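Local coordinates for protein ACDH-11, isoform b (Caenorhabditis elegans, PDB 4Y9J) that is an FAD-binding member of the acyl-CoA dehydrogenase family, whose four-chain assembly also holds the long-chain ligand UCC, at residues I314-N319 with N450-D455; S186-T191 with I444-T449; H318-S323 with P400-Y405. All coordinates share one frame; numbering follows the deposited sequence. Where two conformers were deposited one is given.

Interaction 1: residues I314-N319 with N450-D455. With UCC (S-{(3S,5R,9R)-1-[(2R,3S,4R,5R)-5-(6-amino-9H-purin-9-yl)-4-hydroxy-3-(phosphonooxy)tetrahydrofuran-2-yl]-3,5,9-trihydroxy-8,8-dimethyl-3,5-dioxido-10,14-dioxo-2,4,6-trioxa-11,15-diaza-3lambda~5~,5lambda~5~-diphosphaheptadecan-17-yl} undecanethioate), chain F.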
# COMPACT_ATOMS: atom_id res chain seq x y z
N ILE B 314 -14.98 34.84 4.03
CA ILE B 314 -14.58 34.25 5.31
C ILE B 314 -13.56 33.22 5.11
O ILE B 314 -12.62 33.15 5.90
CB ILE B 314 -15.81 33.65 6.11
CG1 ILE B 314 -16.67 34.76 6.65
CG2 ILE B 314 -15.37 32.74 7.27
CD1 ILE B 314 -16.06 35.57 7.78
N THR B 315 -13.70 32.39 4.05
CA THR B 315 -12.78 31.35 3.84
C THR B 315 -11.41 31.93 3.44
O THR B 315 -10.38 31.36 3.81
CB THR B 315 -13.18 30.26 2.77
OG1 THR B 315 -13.38 30.87 1.48
CG2 THR B 315 -14.45 29.48 3.19
N ARG B 316 -11.42 33.03 2.71
CA ARG B 316 -10.16 33.72 2.32
C ARG B 316 -9.40 34.25 3.57
O ARG B 316 -8.20 34.09 3.67
CB ARG B 316 -10.48 34.82 1.27
CG ARG B 316 -10.84 34.12 -0.05
CD ARG B 316 -11.27 35.01 -1.23
NE ARG B 316 -11.65 34.19 -2.36
CZ ARG B 316 -12.29 34.66 -3.40
NH1 ARG B 316 -12.69 35.88 -3.42
NH2 ARG B 316 -12.60 33.91 -4.42
N ILE B 317 -10.09 34.74 4.60
CA ILE B 317 -9.40 35.08 5.89
C ILE B 317 -8.80 33.81 6.62
O ILE B 317 -7.68 33.81 7.15
CB ILE B 317 -10.35 35.80 6.83
CG1 ILE B 317 -10.75 37.17 6.20
CG2 ILE B 317 -9.75 35.96 8.23
CD1 ILE B 317 -11.54 38.06 7.10
N HIS B 318 -9.60 32.76 6.71
CA HIS B 318 -9.13 31.48 7.23
C HIS B 318 -7.92 31.00 6.42
O HIS B 318 -6.99 30.42 6.97
CB HIS B 318 -10.20 30.40 7.14
CG HIS B 318 -11.16 30.36 8.29
ND1 HIS B 318 -12.16 31.29 8.49
CD2 HIS B 318 -11.32 29.44 9.25
CE1 HIS B 318 -12.88 30.94 9.54
NE2 HIS B 318 -12.38 29.84 10.02
N ASN B 319 -7.95 31.19 5.11
CA ASN B 319 -6.83 30.71 4.29
C ASN B 319 -5.57 31.51 4.64
O ASN B 319 -4.49 30.96 4.69
CB ASN B 319 -7.15 30.83 2.81
CG ASN B 319 -6.13 30.18 1.94
OD1 ASN B 319 -6.11 28.96 1.76
ND2 ASN B 319 -5.22 30.99 1.41
N ASN B 450 -3.44 35.61 -8.87
CA ASN B 450 -3.87 36.53 -9.89
C ASN B 450 -5.39 36.82 -9.90
O ASN B 450 -5.84 37.93 -10.19
CB ASN B 450 -3.36 36.06 -11.25
CG ASN B 450 -1.84 36.31 -11.40
OD1 ASN B 450 -1.21 36.92 -10.54
ND2 ASN B 450 -1.25 35.83 -12.48
N VAL B 451 -6.15 35.79 -9.64
CA VAL B 451 -7.60 35.91 -9.67
C VAL B 451 -8.01 36.82 -8.55
O VAL B 451 -8.89 37.64 -8.72
CB VAL B 451 -8.27 34.51 -9.61
CG1 VAL B 451 -9.75 34.56 -9.22
CG2 VAL B 451 -8.06 33.77 -10.93
N LEU B 452 -7.38 36.69 -7.39
CA LEU B 452 -7.66 37.63 -6.29
C LEU B 452 -7.12 39.03 -6.55
O LEU B 452 -7.69 40.04 -6.05
CB LEU B 452 -7.18 37.10 -4.95
CG LEU B 452 -7.94 35.85 -4.48
CD1 LEU B 452 -7.48 35.46 -3.08
CD2 LEU B 452 -9.44 36.02 -4.47
N SER B 453 -6.02 39.13 -7.27
CA SER B 453 -5.53 40.46 -7.68
C SER B 453 -6.57 41.16 -8.58
O SER B 453 -6.74 42.37 -8.48
CB SER B 453 -4.16 40.37 -8.37
OG SER B 453 -3.13 39.89 -7.51
N LEU B 454 -7.28 40.39 -9.39
CA LEU B 454 -8.37 40.91 -10.17
C LEU B 454 -9.57 41.32 -9.30
O LEU B 454 -10.26 42.29 -9.65
CB LEU B 454 -8.79 39.91 -11.20
CG LEU B 454 -7.76 39.71 -12.30
CD1 LEU B 454 -8.26 38.66 -13.24
CD2 LEU B 454 -7.53 40.97 -13.08
N ASP B 455 -9.79 40.64 -8.18
CA ASP B 455 -10.84 41.00 -7.22
C ASP B 455 -10.48 42.31 -6.58
O ASP B 455 -11.35 43.16 -6.34
CB ASP B 455 -11.07 39.94 -6.16
CG ASP B 455 -12.24 40.28 -5.20
OD1 ASP B 455 -13.36 40.55 -5.72
OD2 ASP B 455 -12.09 40.29 -3.94
OA1 UCC F . -11.41 26.36 -3.20
CA1 UCC F . -12.46 26.10 -2.49
CA2 UCC F . -12.54 25.33 -1.16
CA3 UCC F . -11.30 25.10 -0.36
CA4 UCC F . -11.56 25.29 1.18
CA5 UCC F . -10.82 26.55 1.66
CA6 UCC F . -10.16 26.31 2.98
CA7 UCC F . -9.42 27.55 3.46
CA8 UCC F . -9.07 27.04 4.81
CA9 UCC F . -7.75 27.19 5.33
C10 UCC F . -7.04 25.93 5.52
C11 UCC F . -5.86 26.09 4.56
S UCC F . -14.03 26.51 -2.88
CP1 UCC F . -14.03 27.37 -4.50
CP2 UCC F . -13.26 28.66 -4.54
NP1 UCC F . -13.53 29.44 -5.76
CP3 UCC F . -13.15 30.72 -5.77
OP1 UCC F . -12.49 31.25 -4.88
CP4 UCC F . -13.64 31.57 -6.92
CP5 UCC F . -12.44 32.28 -7.56
NP2 UCC F . -13.06 33.19 -8.51
CP6 UCC F . -13.55 34.40 -8.20
OP2 UCC F . -13.42 34.91 -7.10
CP8 UCC F . -14.17 35.15 -9.37
OP3 UCC F . -13.69 36.53 -9.33
CPB UCC F . -15.67 35.32 -9.33
CP7 UCC F . -16.35 35.71 -8.01
CP9 UCC F . -16.12 33.80 -9.21
CPA UCC F . -16.31 35.52 -10.72
O7 UCC F . -17.75 35.61 -10.58
P2 UCC F . -18.64 36.32 -11.73
O21 UCC F . -20.12 36.23 -11.38
O22 UCC F . -18.04 35.88 -13.07
O6 UCC F . -18.10 37.85 -11.56
P1 UCC F . -18.91 39.16 -11.15
O11 UCC F . -20.04 39.48 -12.11
O12 UCC F . -17.82 40.16 -10.94
O5' UCC F . -19.52 38.66 -9.68
C5' UCC F . -20.95 38.59 -9.47
C4' UCC F . -21.38 39.38 -8.22
C3' UCC F . -21.03 40.86 -8.34
O3' UCC F . -22.02 41.53 -7.61
P3 UCC F . -23.05 42.51 -8.29
O33 UCC F . -23.96 42.87 -7.14
O32 UCC F . -23.83 41.64 -9.26
O31 UCC F . -22.17 43.63 -8.89
C2' UCC F . -19.69 41.03 -7.63
O2' UCC F . -19.51 42.29 -6.98
O4' UCC F . -20.67 38.89 -7.06
C1' UCC F . -19.88 39.96 -6.55
N9 UCC F . -18.64 39.44 -5.95
C4 UCC F . -18.28 39.74 -4.71
N3 UCC F . -18.84 40.43 -3.68
C8 UCC F . -17.70 38.69 -6.56
N7 UCC F . -16.71 38.44 -5.68
C5 UCC F . -17.01 39.05 -4.51
C6 UCC F . -16.41 39.14 -3.15
N6 UCC F . -15.23 38.52 -2.91
N1 UCC F . -17.05 39.92 -2.22
C2 UCC F . -18.22 40.54 -2.49
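Arg316 and Leu452 meet because their first torsions swing each side chain into the gap between two helices. In Arg316, CG stands opposite the carbonyl carbon (chi1 -71°) and the chain then runs fully extended to NE, so the guanidinium ends up beyond its own helix. Leu452 has a similar first torsion, and with CD1 continuing its chain (chi2 -175°) the other methyl, CD2, is left to cover the arginine. That methyl sits over the centre of one guanidinium face, with Leu452 CD2 only 3.3 Å from Arg316 CZ, a close-packed lid. The group's hydrogen-bonding power goes to UCC instead: Arg316 NH2 donates to OP1 of UCC at 2.7 Å, in the guanidinium plane, and to OP2 of UCC at 3.0 Å. One nitrogen thus grips both amide carbonyls of the ligand, while NE makes a weak bond to Glu446 O. The model has a second conformer of Arg316, so this grip belongs to the one described.

Asp455 adds a looser electrostatic element. Its OD2 lies 4.5 Å from Arg316 NH1, too far for a salt bridge, and its firmer partners are Arg458 and Arg396, which both reach OD1. One turn earlier on the same helix, Val451 CG1 packs against NP2 of UCC at 3.7 Å. The contact therefore forms one wall of the UCC pocket, joining helix 304-338 to helix 449-461; Lys403 of helix 389-419 packs on both Arg316 and Leu452, and helix 524-545 touches Ser453 and Leu454.

Interaction 2: residues S186-T191 with I444-T449. With UCC (S-{(3S,5R,9R)-1-[(2R,3S,4R,5R)-5-(6-amino-9H-purin-9-yl)-4-hydroxy-3-(phosphonooxy)tetrahydrofuran-2-yl]-3,5,9-trihydroxy-8,8-dimethyl-3,5-dioxido-10,14-dioxo-2,4,6-trioxa-11,15-diaza-3lambda~5~,5lambda~5~-diphosphaheptadecan-17-yl} undecanethioate), chain F.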
# COMPACT_ATOMS: atom_id res chain seq x y z
N SER B 186 -19.71 22.13 7.16
CA SER B 186 -20.21 22.37 5.82
C SER B 186 -19.12 22.22 4.79
O SER B 186 -17.95 22.51 5.07
CB SER B 186 -20.81 23.76 5.68
OG SER B 186 -21.36 24.03 4.38
N GLY B 187 -19.54 21.89 3.57
CA GLY B 187 -18.69 22.05 2.38
C GLY B 187 -19.18 23.16 1.48
O GLY B 187 -20.14 23.85 1.81
N GLN B 188 -18.47 23.36 0.38
CA GLN B 188 -18.67 24.49 -0.53
C GLN B 188 -18.32 23.87 -1.89
O GLN B 188 -17.16 23.55 -2.13
CB GLN B 188 -17.68 25.62 -0.15
CG GLN B 188 -17.52 26.83 -1.15
CD GLN B 188 -16.31 27.73 -0.83
OE1 GLN B 188 -15.50 27.43 0.05
NE2 GLN B 188 -16.16 28.82 -1.61
N TRP B 189 -19.31 23.71 -2.77
CA TRP B 189 -19.10 22.99 -4.06
C TRP B 189 -19.32 23.91 -5.28
O TRP B 189 -20.39 23.97 -5.88
CB TRP B 189 -20.01 21.77 -4.20
CG TRP B 189 -19.95 20.76 -3.08
CD1 TRP B 189 -19.00 20.62 -2.12
CD2 TRP B 189 -20.93 19.75 -2.83
NE1 TRP B 189 -19.34 19.57 -1.27
CE2 TRP B 189 -20.51 19.04 -1.67
CE3 TRP B 189 -22.11 19.39 -3.45
CZ2 TRP B 189 -21.21 17.99 -1.17
CZ3 TRP B 189 -22.83 18.36 -2.94
CH2 TRP B 189 -22.38 17.67 -1.80
N MET B 190 -18.27 24.62 -5.65
CA MET B 190 -18.27 25.55 -6.74
C MET B 190 -17.58 25.09 -8.01
O MET B 190 -18.12 25.27 -9.16
CB MET B 190 -17.61 26.86 -6.31
CG MET B 190 -18.52 27.66 -5.42
SD MET B 190 -17.78 29.17 -4.71
CE MET B 190 -17.42 30.13 -6.20
N THR B 191 -16.40 24.53 -7.82
CA THR B 191 -15.48 24.21 -8.88
C THR B 191 -15.97 23.07 -9.72
O THR B 191 -16.37 22.02 -9.20
CB THR B 191 -14.09 23.97 -8.38
OG1 THR B 191 -13.62 25.11 -7.67
CG2 THR B 191 -13.15 23.62 -9.54
N ILE B 444 -3.53 28.67 -4.03
CA ILE B 444 -4.28 28.07 -5.15
C ILE B 444 -5.79 28.10 -4.91
O ILE B 444 -6.58 28.67 -5.73
CB ILE B 444 -3.77 26.66 -5.48
CG1 ILE B 444 -2.31 26.74 -5.97
CG2 ILE B 444 -4.64 26.03 -6.57
CD1 ILE B 444 -1.65 25.37 -6.15
N TRP B 445 -6.21 27.52 -3.82
CA TRP B 445 -7.64 27.44 -3.58
C TRP B 445 -8.21 28.71 -2.98
O TRP B 445 -7.48 29.55 -2.51
CB TRP B 445 -8.00 26.19 -2.77
CG TRP B 445 -7.57 26.07 -1.33
CD1 TRP B 445 -7.00 27.03 -0.50
CD2 TRP B 445 -7.76 24.92 -0.53
NE1 TRP B 445 -6.76 26.49 0.70
CE2 TRP B 445 -7.27 25.21 0.74
CE3 TRP B 445 -8.33 23.63 -0.79
CZ2 TRP B 445 -7.30 24.26 1.79
CZ3 TRP B 445 -8.37 22.70 0.24
CH2 TRP B 445 -7.80 23.01 1.50
N GLU B 446 -9.54 28.81 -3.07
CA GLU B 446 -10.28 30.02 -2.73
C GLU B 446 -9.72 31.23 -3.50
O GLU B 446 -9.81 32.35 -3.02
CB GLU B 446 -10.26 30.31 -1.23
CG GLU B 446 -10.93 29.19 -0.38
CD GLU B 446 -12.48 29.06 -0.52
OE1 GLU B 446 -13.15 29.81 -1.26
OE2 GLU B 446 -13.02 28.14 0.15
N GLY B 447 -9.26 30.97 -4.72
CA GLY B 447 -8.82 32.01 -5.64
C GLY B 447 -7.31 32.04 -5.78
O GLY B 447 -6.61 32.19 -4.80
N THR B 448 -6.80 31.92 -6.99
CA THR B 448 -5.35 32.02 -7.16
C THR B 448 -4.88 33.45 -6.91
O THR B 448 -5.68 34.43 -6.86
CB THR B 448 -4.91 31.56 -8.55
OG1 THR B 448 -5.26 32.56 -9.52
CG2 THR B 448 -5.52 30.22 -8.89
N THR B 449 -3.57 33.61 -6.80
CA THR B 449 -2.95 34.93 -6.60
C THR B 449 -3.45 35.98 -7.60
O THR B 449 -3.92 37.06 -7.20
CB THR B 449 -1.40 34.85 -6.68
OG1 THR B 449 -0.94 33.74 -5.89
CG2 THR B 449 -0.84 36.15 -6.14
OA1 UCC F . -11.41 26.36 -3.20
CA1 UCC F . -12.46 26.10 -2.49
CA2 UCC F . -12.54 25.33 -1.16
CA3 UCC F . -11.30 25.10 -0.36
CA4 UCC F . -11.56 25.29 1.18
CA5 UCC F . -10.82 26.55 1.66
CA6 UCC F . -10.16 26.31 2.98
CA7 UCC F . -9.42 27.55 3.46
CA8 UCC F . -9.07 27.04 4.81
CA9 UCC F . -7.75 27.19 5.33
C10 UCC F . -7.04 25.93 5.52
C11 UCC F . -5.86 26.09 4.56
S UCC F . -14.03 26.51 -2.88
CP1 UCC F . -14.03 27.37 -4.50
CP2 UCC F . -13.26 28.66 -4.54
NP1 UCC F . -13.53 29.44 -5.76
CP3 UCC F . -13.15 30.72 -5.77
OP1 UCC F . -12.49 31.25 -4.88
CP4 UCC F . -13.64 31.57 -6.92
CP5 UCC F . -12.44 32.28 -7.56
NP2 UCC F . -13.06 33.19 -8.51
CP6 UCC F . -13.55 34.40 -8.20
OP2 UCC F . -13.42 34.91 -7.10
CP8 UCC F . -14.17 35.15 -9.37
OP3 UCC F . -13.69 36.53 -9.33
CPB UCC F . -15.67 35.32 -9.33
CP7 UCC F . -16.35 35.71 -8.01
CP9 UCC F . -16.12 33.80 -9.21
CPA UCC F . -16.31 35.52 -10.72
O7 UCC F . -17.75 35.61 -10.58
P2 UCC F . -18.64 36.32 -11.73
O21 UCC F . -20.12 36.23 -11.38
O22 UCC F . -18.04 35.88 -13.07
O6 UCC F . -18.10 37.85 -11.56
P1 UCC F . -18.91 39.16 -11.15
O11 UCC F . -20.04 39.48 -12.11
O12 UCC F . -17.82 40.16 -10.94
O5' UCC F . -19.52 38.66 -9.68
C5' UCC F . -20.95 38.59 -9.47
C4' UCC F . -21.38 39.38 -8.22
C3' UCC F . -21.03 40.86 -8.34
O3' UCC F . -22.02 41.53 -7.61
P3 UCC F . -23.05 42.51 -8.29
O33 UCC F . -23.96 42.87 -7.14
O32 UCC F . -23.83 41.64 -9.26
O31 UCC F . -22.17 43.63 -8.89
C2' UCC F . -19.69 41.03 -7.63
O2' UCC F . -19.51 42.29 -6.98
O4' UCC F . -20.67 38.89 -7.06
C1' UCC F . -19.88 39.96 -6.55
N9 UCC F . -18.64 39.44 -5.95
C4 UCC F . -18.28 39.74 -4.71
N3 UCC F . -18.84 40.43 -3.68
C8 UCC F . -17.70 38.69 -6.56
N7 UCC F . -16.71 38.44 -5.68
C5 UCC F . -17.01 39.05 -4.51
C6 UCC F . -16.41 39.14 -3.15
N6 UCC F . -15.23 38.52 -2.91
N1 UCC F . -17.05 39.92 -2.22
C2 UCC F . -18.22 40.54 -2.49
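Gln188 and Glu446 reach toward each other from opposite directions, and their flat ends make the whole direct contact. Gln188 runs out extended from strand 186-189. Glu446 is folded at its second torsion (chi2 -69°), which brings its carboxylate round to the amide with the two planes 26° apart. Gln188 NE2 donates to Glu446 OE1 at 3.2 Å, using the syn lone pair of that oxygen, while the acceptor sits somewhat off the amide plane. On the other branch Gln188 OE1 and Glu446 OE2 are only 2.6 Å apart.

This tight pair contrasts with the rest of the interface, where the segments draw apart and UCC comes between them; both touching residues are buried, so the looser side is filled by ligand and does not open to solvent. Met190, in the conformer described, packs its CE on the ligand. The sulfur of UCC rests against the Gln188 amide, 3.3 Å from CD. Farther along, CA3 of UCC lies over one face of the Trp445 ring, offset toward the rim, while C11 meets the ring edge.

Segment 186-191 also serves the flavin: Gln188 O and Met190 N from the backbone and the Thr191 hydroxyl OG1 bond to FAD. Glu446 N donates to OA1 of UCC at 3.1 Å, and Glu446 OE2 lies 3.1 Å from CA5 of UCC. Chemically, then, the amide holds the carboxylate alongside the sulfur-bearing part of the ligand, with strand and loop fixing flavin, UCC and acid group relative to one another.

Interaction 3: residues H318-S323 with P400-Y405. With UCC (S-{(3S,5R,9R)-1-[(2R,3S,4R,5R)-5-(6-amino-9H-purin-9-yl)-4-hydroxy-3-(phosphonooxy)tetrahydrofuran-2-yl]-3,5,9-trihydroxy-8,8-dimethyl-3,5-dioxido-10,14-dioxo-2,4,6-trioxa-11,15-diaza-3lambda~5~,5lambda~5~-diphosphaheptadecan-17-yl} undecanethioate), chain F.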
# COMPACT_ATOMS: atom_id res chain seq x y z
N HIS B 318 -9.60 32.76 6.71
CA HIS B 318 -9.13 31.48 7.23
C HIS B 318 -7.92 31.00 6.42
O HIS B 318 -6.99 30.42 6.97
CB HIS B 318 -10.20 30.40 7.14
CG HIS B 318 -11.16 30.36 8.29
ND1 HIS B 318 -12.16 31.29 8.49
CD2 HIS B 318 -11.32 29.44 9.25
CE1 HIS B 318 -12.88 30.94 9.54
NE2 HIS B 318 -12.38 29.84 10.02
N ASN B 319 -7.95 31.19 5.11
CA ASN B 319 -6.83 30.71 4.29
C ASN B 319 -5.57 31.51 4.64
O ASN B 319 -4.49 30.96 4.69
CB ASN B 319 -7.15 30.83 2.81
CG ASN B 319 -6.13 30.18 1.94
OD1 ASN B 319 -6.11 28.96 1.76
ND2 ASN B 319 -5.22 30.99 1.41
N ALA B 320 -5.70 32.80 4.90
CA ALA B 320 -4.57 33.59 5.32
C ALA B 320 -4.01 33.15 6.66
O ALA B 320 -2.80 33.18 6.89
CB ALA B 320 -4.94 35.07 5.34
N VAL B 321 -4.93 32.80 7.57
CA VAL B 321 -4.58 32.21 8.86
C VAL B 321 -3.68 30.97 8.66
O VAL B 321 -2.68 30.82 9.35
CB VAL B 321 -5.80 31.83 9.67
CG1 VAL B 321 -5.39 30.99 10.88
CG2 VAL B 321 -6.56 33.04 10.15
N ALA B 322 -4.04 30.13 7.71
CA ALA B 322 -3.32 28.91 7.41
C ALA B 322 -1.93 29.23 6.83
O ALA B 322 -0.96 28.67 7.29
CB ALA B 322 -4.08 28.09 6.42
N SER B 323 -1.86 30.16 5.88
CA SER B 323 -0.59 30.57 5.33
C SER B 323 0.35 31.03 6.44
O SER B 323 1.52 30.64 6.51
CB SER B 323 -0.80 31.71 4.31
OG SER B 323 -1.45 31.25 3.16
N PRO B 400 -9.12 40.24 0.05
CA PRO B 400 -8.35 39.57 -1.02
C PRO B 400 -6.85 39.89 -1.00
O PRO B 400 -6.05 39.01 -1.37
CB PRO B 400 -8.99 40.13 -2.29
CG PRO B 400 -9.61 41.47 -1.88
CD PRO B 400 -10.13 41.16 -0.51
N VAL B 401 -6.50 41.10 -0.57
CA VAL B 401 -5.10 41.54 -0.50
C VAL B 401 -4.37 40.64 0.50
O VAL B 401 -3.32 40.07 0.19
CB VAL B 401 -4.98 43.02 -0.11
CG1 VAL B 401 -3.54 43.39 0.13
CG2 VAL B 401 -5.60 43.91 -1.17
N LEU B 402 -4.95 40.47 1.68
CA LEU B 402 -4.39 39.56 2.69
C LEU B 402 -4.20 38.11 2.24
O LEU B 402 -3.10 37.53 2.34
CB LEU B 402 -5.23 39.60 3.93
CG LEU B 402 -4.93 38.60 5.03
CD1 LEU B 402 -3.58 38.84 5.64
CD2 LEU B 402 -6.00 38.65 6.11
N LYS B 403 -5.28 37.55 1.72
CA LYS B 403 -5.23 36.21 1.23
C LYS B 403 -4.14 36.05 0.17
O LYS B 403 -3.31 35.11 0.25
CB LYS B 403 -6.61 35.78 0.68
CG LYS B 403 -6.87 34.29 0.42
CD LYS B 403 -5.98 33.62 -0.61
CE LYS B 403 -6.63 32.40 -1.21
NZ LYS B 403 -5.78 31.63 -2.12
N LEU B 404 -4.16 36.88 -0.85
CA LEU B 404 -3.24 36.65 -1.95
C LEU B 404 -1.81 36.93 -1.52
O LEU B 404 -0.87 36.26 -1.98
CB LEU B 404 -3.62 37.45 -3.18
CG LEU B 404 -3.50 38.96 -3.17
CD1 LEU B 404 -2.10 39.40 -3.63
CD2 LEU B 404 -4.57 39.62 -4.04
N TYR B 405 -1.60 37.87 -0.64
CA TYR B 405 -0.24 38.23 -0.27
C TYR B 405 0.40 37.16 0.66
O TYR B 405 1.52 36.66 0.37
CB TYR B 405 -0.15 39.65 0.33
CG TYR B 405 1.32 40.14 0.40
CD1 TYR B 405 1.99 40.48 -0.75
CD2 TYR B 405 1.99 40.20 1.59
CE1 TYR B 405 3.30 40.93 -0.71
CE2 TYR B 405 3.28 40.63 1.67
CZ TYR B 405 3.93 41.02 0.50
OH TYR B 405 5.24 41.42 0.51
OA1 UCC F . -11.41 26.36 -3.20
CA1 UCC F . -12.46 26.10 -2.49
CA2 UCC F . -12.54 25.33 -1.16
CA3 UCC F . -11.30 25.10 -0.36
CA4 UCC F . -11.56 25.29 1.18
CA5 UCC F . -10.82 26.55 1.66
CA6 UCC F . -10.16 26.31 2.98
CA7 UCC F . -9.42 27.55 3.46
CA8 UCC F . -9.07 27.04 4.81
CA9 UCC F . -7.75 27.19 5.33
C10 UCC F . -7.04 25.93 5.52
C11 UCC F . -5.86 26.09 4.56
S UCC F . -14.03 26.51 -2.88
CP1 UCC F . -14.03 27.37 -4.50
CP2 UCC F . -13.26 28.66 -4.54
NP1 UCC F . -13.53 29.44 -5.76
CP3 UCC F . -13.15 30.72 -5.77
OP1 UCC F . -12.49 31.25 -4.88
CP4 UCC F . -13.64 31.57 -6.92
CP5 UCC F . -12.44 32.28 -7.56
NP2 UCC F . -13.06 33.19 -8.51
CP6 UCC F . -13.55 34.40 -8.20
OP2 UCC F . -13.42 34.91 -7.10
CP8 UCC F . -14.17 35.15 -9.37
OP3 UCC F . -13.69 36.53 -9.33
CPB UCC F . -15.67 35.32 -9.33
CP7 UCC F . -16.35 35.71 -8.01
CP9 UCC F . -16.12 33.80 -9.21
CPA UCC F . -16.31 35.52 -10.72
O7 UCC F . -17.75 35.61 -10.58
P2 UCC F . -18.64 36.32 -11.73
O21 UCC F . -20.12 36.23 -11.38
O22 UCC F . -18.04 35.88 -13.07
O6 UCC F . -18.10 37.85 -11.56
P1 UCC F . -18.91 39.16 -11.15
O11 UCC F . -20.04 39.48 -12.11
O12 UCC F . -17.82 40.16 -10.94
O5' UCC F . -19.52 38.66 -9.68
C5' UCC F . -20.95 38.59 -9.47
C4' UCC F . -21.38 39.38 -8.22
C3' UCC F . -21.03 40.86 -8.34
O3' UCC F . -22.02 41.53 -7.61
P3 UCC F . -23.05 42.51 -8.29
O33 UCC F . -23.96 42.87 -7.14
O32 UCC F . -23.83 41.64 -9.26
O31 UCC F . -22.17 43.63 -8.89
C2' UCC F . -19.69 41.03 -7.63
O2' UCC F . -19.51 42.29 -6.98
O4' UCC F . -20.67 38.89 -7.06
C1' UCC F . -19.88 39.96 -6.55
N9 UCC F . -18.64 39.44 -5.95
C4 UCC F . -18.28 39.74 -4.71
N3 UCC F . -18.84 40.43 -3.68
C8 UCC F . -17.70 38.69 -6.56
N7 UCC F . -16.71 38.44 -5.68
C5 UCC F . -17.01 39.05 -4.51
C6 UCC F . -16.41 39.14 -3.15
N6 UCC F . -15.23 38.52 -2.91
N1 UCC F . -17.05 39.92 -2.22
C2 UCC F . -18.22 40.54 -2.49
O HOH W 1 -3.55 33.15 2.20
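The carboxamide of Asn319 is the flat group that meets Lys403, and its nitrogen end does most of the work. Over one face, close to ND2, runs the aliphatic part of Lys403, with CE 3.3 Å and CD 3.4 Å from Asn319 ND2. On the other side of the amide plane, and tilted from it, a water accepts a weak bond from ND2; the stronger partner of that nitrogen is Thr442 O. At the oxygen end the fatty tail of UCC approaches, CA7 lying 4.0 Å from Asn319 OD1.

The same water donates to Lys403 O at 2.8 Å and pairs with Ser323 OG, so it stitches the two helices together where side chains do not bond directly. Lys403 is bent at its second torsion (chi2 -61°), which carries its chain slantwise past ND2 and sends NZ on to three backbone carbonyls, those of Thr442, Trp445 and Gly447. Three acceptors around a buried ammonium would be expected to stabilise its charge.

Beside this polar group the helices come close at a small residue. Ala320 CB packs against Leu402 CG at 3.5 Å, and the CA atoms of Ala320 and Lys403 are 4.9 Å apart. The axes approach to 8.5 Å and run in nearly the same sense, 33° from parallel.

This is a core joint between helices 304-338 and 389-419 of the helical C-terminal region. Helix 352-383 packs on Leu402 and Val321, helix 121-135 covers Val321 and His318, and helix 449-461 presses Leu452 on Lys403.

From the N terminus, the chain first offers strand 186-189, which waits about 250 residues for its partner loop 444-449; interaction 2 closes that long loop and ties the flavin-binding strand to the helical C-terminal region. Helix 304-338 starts two further closures. Interaction 3 joins it to 400-405 after 76 residues, wholly within the span of interaction 2, and interaction 1 joins it to 450-455 after 130, crossing interaction 2 because 450-455 follows 444-449. Interactions 1 and 3 share His318 and Asn319. Leu452 of interaction 1 packs its CD1 against Gly447 O of interaction 2, and all three contacts touch UCC.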